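Long-range contact in thiamine pyrophosphokinase (Candida albicans, PDB 2G9Z), which catalyses the transfer of a pyrophosphate group from ATP to thiamine, yielding thiamine pyrophosphate, the active cofactor form of vitamin B1: residues A[43-48]-A[254-259]. Sequence-based numbering, arbitrary orientation.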
ATOM      1  N   SER A  43      18.772  26.700   1.263  1.00 44.45           N
ATOM      2  CA  SER A  43      19.095  25.407   0.673  1.00 43.17           C
ATOM      3  C   SER A  43      17.857  24.521   0.632  1.00 41.90           C
ATOM      4  O   SER A  43      17.000  24.600   1.511  1.00 43.78           O
ATOM      5  CB  SER A  43      20.188  24.714   1.486  1.00 44.92           C
ATOM      6  OG  SER A  43      19.733  24.418   2.795  1.00 46.71           O
ATOM      7  N   TYR A  44      17.766  23.678  -0.389  1.00 37.51           N
ATOM      8  CA  TYR A  44      16.625  22.786  -0.530  1.00 33.74           C
ATOM      9  C   TYR A  44      17.047  21.415  -1.042  1.00 31.13           C
ATOM     10  O   TYR A  44      18.181  21.222  -1.480  1.00 29.90           O
ATOM     11  CB  TYR A  44      15.598  23.383  -1.497  1.00 32.75           C
ATOM     12  CG  TYR A  44      16.151  23.695  -2.873  1.00 30.93           C
ATOM     13  CD1 TYR A  44      16.859  24.872  -3.112  1.00 32.25           C
ATOM     14  CD2 TYR A  44      15.968  22.809  -3.935  1.00 31.67           C
ATOM     15  CE1 TYR A  44      17.372  25.163  -4.376  1.00 31.39           C
ATOM     16  CE2 TYR A  44      16.481  23.087  -5.203  1.00 30.92           C
ATOM     17  CZ  TYR A  44      17.180  24.266  -5.416  1.00 32.63           C
ATOM     18  OH  TYR A  44      17.683  24.551  -6.668  1.00 33.56           O
ATOM     19  N   ASN A  45      16.126  20.461  -0.978  1.00 27.13           N
ATOM     20  CA  ASN A  45      16.408  19.121  -1.465  1.00 23.74           C
ATOM     21  C   ASN A  45      15.947  19.038  -2.916  1.00 22.10           C
ATOM     22  O   ASN A  45      14.781  19.287  -3.214  1.00 21.25           O
ATOM     23  CB  ASN A  45      15.670  18.074  -0.630  1.00 22.52           C
ATOM     24  CG  ASN A  45      15.970  16.657  -1.083  1.00 24.57           C
ATOM     25  OD1 ASN A  45      17.132  16.262  -1.181  1.00 23.37           O
ATOM     26  ND2 ASN A  45      14.922  15.883  -1.358  1.00 22.45           N
ATOM     27  N   HIS A  46      16.868  18.708  -3.815  1.00 20.32           N
ATOM     28  CA  HIS A  46      16.540  18.590  -5.229  1.00 21.61           C
ATOM     29  C   HIS A  46      16.309  17.122  -5.551  1.00 21.48           C
ATOM     30  O   HIS A  46      17.171  16.283  -5.291  1.00 23.37           O
ATOM     31  CB  HIS A  46      17.679  19.134  -6.098  1.00 23.23           C
ATOM     32  CG  HIS A  46      17.338  19.226  -7.554  1.00 26.44           C
ATOM     33  ND1 HIS A  46      18.277  19.509  -8.523  1.00 27.64           N
ATOM     34  CD2 HIS A  46      16.158  19.088  -8.205  1.00 26.18           C
ATOM     35  CE1 HIS A  46      17.691  19.541  -9.707  1.00 27.93           C
ATOM     36  NE2 HIS A  46      16.404  19.290  -9.542  1.00 26.82           N
ATOM     37  N   ILE A  47      15.139  16.816  -6.100  1.00 20.54           N
ATOM     38  CA  ILE A  47      14.789  15.446  -6.459  1.00 20.06           C
ATOM     39  C   ILE A  47      14.502  15.349  -7.953  1.00 20.22           C
ATOM     40  O   ILE A  47      13.715  16.127  -8.486  1.00 20.52           O
ATOM     41  CB  ILE A  47      13.513  14.962  -5.728  1.00 18.94           C
ATOM     42  CG1 ILE A  47      13.576  15.299  -4.240  1.00 19.30           C
ATOM     43  CG2 ILE A  47      13.370  13.458  -5.904  1.00 19.72           C
ATOM     44  CD1 ILE A  47      12.292  14.984  -3.493  1.00 18.63           C
ATOM     45  N   GLN A  48      15.136  14.389  -8.617  1.00 19.81           N
ATOM     46  CA  GLN A  48      14.943  14.159 -10.048  1.00 21.19           C
ATOM     47  C   GLN A  48      14.569  12.691 -10.195  1.00 20.64           C
ATOM     48  O   GLN A  48      15.389  11.862 -10.590  1.00 20.91           O
ATOM     49  CB  GLN A  48      16.232  14.447 -10.808  1.00 22.35           C
ATOM     50  CG  GLN A  48      16.649  15.900 -10.774  1.00 21.78           C
ATOM     51  CD  GLN A  48      18.023  16.111 -11.366  0.60 24.96           C
ATOM     52  OE1 GLN A  48      19.032  15.762 -10.756  1.00 27.45           O
ATOM     53  NE2 GLN A  48      18.070  16.668 -12.567  1.00 24.39           N
ATOM     54  N   GLY A 254      11.545  20.133   5.077  1.00 22.06           N
ATOM     55  CA  GLY A 254      12.085  21.347   4.492  1.00 21.87           C
ATOM     56  C   GLY A 254      11.556  21.546   3.081  1.00 21.69           C
ATOM     57  O   GLY A 254      10.496  21.034   2.731  1.00 19.99           O
ATOM     58  N   VAL A 255      12.301  22.290   2.269  1.00 21.45           N
ATOM     59  CA  VAL A 255      11.906  22.560   0.895  1.00 19.16           C
ATOM     60  C   VAL A 255      12.414  21.481  -0.063  1.00 19.26           C
ATOM     61  O   VAL A 255      13.567  21.052   0.011  1.00 18.20           O
ATOM     62  CB  VAL A 255      12.447  23.937   0.430  1.00 22.24           C
ATOM     63  CG1 VAL A 255      11.963  24.246  -0.982  1.00 21.27           C
ATOM     64  CG2 VAL A 255      11.988  25.024   1.388  1.00 22.12           C
ATOM     65  N   ASN A 256      11.539  21.039  -0.958  1.00 17.89           N
ATOM     66  CA  ASN A 256      11.892  20.030  -1.948  1.00 17.27           C
ATOM     67  C   ASN A 256      11.552  20.567  -3.329  1.00 18.25           C
ATOM     68  O   ASN A 256      10.460  21.081  -3.548  1.00 20.65           O
ATOM     69  CB  ASN A 256      11.092  18.736  -1.727  1.00 17.80           C
ATOM     70  CG  ASN A 256      11.448  18.033  -0.434  1.00 15.82           C
ATOM     71  OD1 ASN A 256      12.401  17.243  -0.369  1.00 15.02           O
ATOM     72  ND2 ASN A 256      10.688  18.320   0.608  1.00 13.21           N
ATOM     73  N   TYR A 257      12.489  20.461  -4.258  1.00 19.66           N
ATOM     74  CA  TYR A 257      12.238  20.897  -5.620  1.00 19.76           C
ATOM     75  C   TYR A 257      12.312  19.644  -6.479  1.00 19.71           C
ATOM     76  O   TYR A 257      13.367  19.023  -6.588  1.00 19.63           O
ATOM     77  CB  TYR A 257      13.284  21.922  -6.079  1.00 21.71           C
ATOM     78  CG  TYR A 257      13.178  22.278  -7.552  1.00 24.70           C
ATOM     79  CD1 TYR A 257      11.968  22.691  -8.106  1.00 24.03           C
ATOM     80  CD2 TYR A 257      14.291  22.194  -8.392  1.00 27.37           C
ATOM     81  CE1 TYR A 257      11.864  23.011  -9.462  1.00 27.17           C
ATOM     82  CE2 TYR A 257      14.200  22.511  -9.749  1.00 25.90           C
ATOM     83  CZ  TYR A 257      12.986  22.918 -10.276  1.00 27.10           C
ATOM     84  OH  TYR A 257      12.892  23.229 -11.616  1.00 26.36           O
ATOM     85  N   ILE A 258      11.179  19.253  -7.051  1.00 18.68           N
ATOM     86  CA  ILE A 258      11.120  18.067  -7.896  1.00 19.30           C
ATOM     87  C   ILE A 258      11.147  18.558  -9.334  1.00 19.41           C
ATOM     88  O   ILE A 258      10.275  19.319  -9.737  1.00 19.11           O
ATOM     89  CB  ILE A 258       9.813  17.262  -7.659  1.00 17.49           C
ATOM     90  CG1 ILE A 258       9.751  16.747  -6.218  1.00 18.35           C
ATOM     91  CG2 ILE A 258       9.745  16.088  -8.622  1.00 18.87           C
ATOM     92  CD1 ILE A 258       9.498  17.824  -5.175  1.00 19.02           C
ATOM     93  N   SER A 259      12.148  18.133 -10.104  1.00 21.09           N
ATOM     94  CA  SER A 259      12.260  18.577 -11.490  1.00 21.75           C
ATOM     95  C   SER A 259      12.401  17.444 -12.494  1.00 22.37           C
ATOM     96  O   SER A 259      12.787  16.327 -12.150  1.00 23.09           O
ATOM     97  CB  SER A 259      13.441  19.542 -11.645  1.00 21.50           C
ATOM     98  OG  SER A 259      14.674  18.882 -11.419  1.00 23.59           O
TER
HETATM   99  O   HOH W   1      14.985  23.074   3.168  0.99 29.75           O
HETATM  100  O   HOH W   2      15.667  17.755 -14.011  1.00 34.58           O
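His-46 and Ser-259 meet through their side chains at one end of a short parallel strand pairing, and the histidine repays being followed outward from its backbone. A first torsion of -172° sets CG trans to the backbone N and lets the imidazole reach across to strand 254-259. Beyond CB, His-46 CG passes at 4.1 Å from Tyr-257 O. His-46 CD2, at the ring edge, comes within 3.2 Å of Tyr-257 O, which lies in the ring plane, and also rests against Tyr-257 CD2. At the tip, His-46 NE2 shares a short, nearly straight hydrogen bond of 2.6 Å with Ser-259 OG, with His-46 CE1 beside it at 3.5 Å from the same OG; a water links this hydroxyl to Gln-48 NE2. The rings of His-46 and Tyr-257 have planes 24° apart but are slid so far that they barely overlap. Strand 45-47 is outermost, within this chain, in a five-stranded mixed sheet, probably part of the vitamin-B1-binding domain, and strand 254-259 joins it to strand 322-327. Backbone hydrogen bonds zigzag as parallel strands require: Asn-45 gives its N-H to Val-255 O and receives that of Tyr-257, and Ile-47 does likewise with Tyr-257 O and Ser-259 N. On the sheet face opposite His-46, Asn-45 ND2 donates in the carbonyl plane to Asn-256 OD1 at 3.0 Å, the two amides standing almost perpendicular (89°), while Asn-256 ND2 turns to the carbonyls of Lys-252 and Val-325.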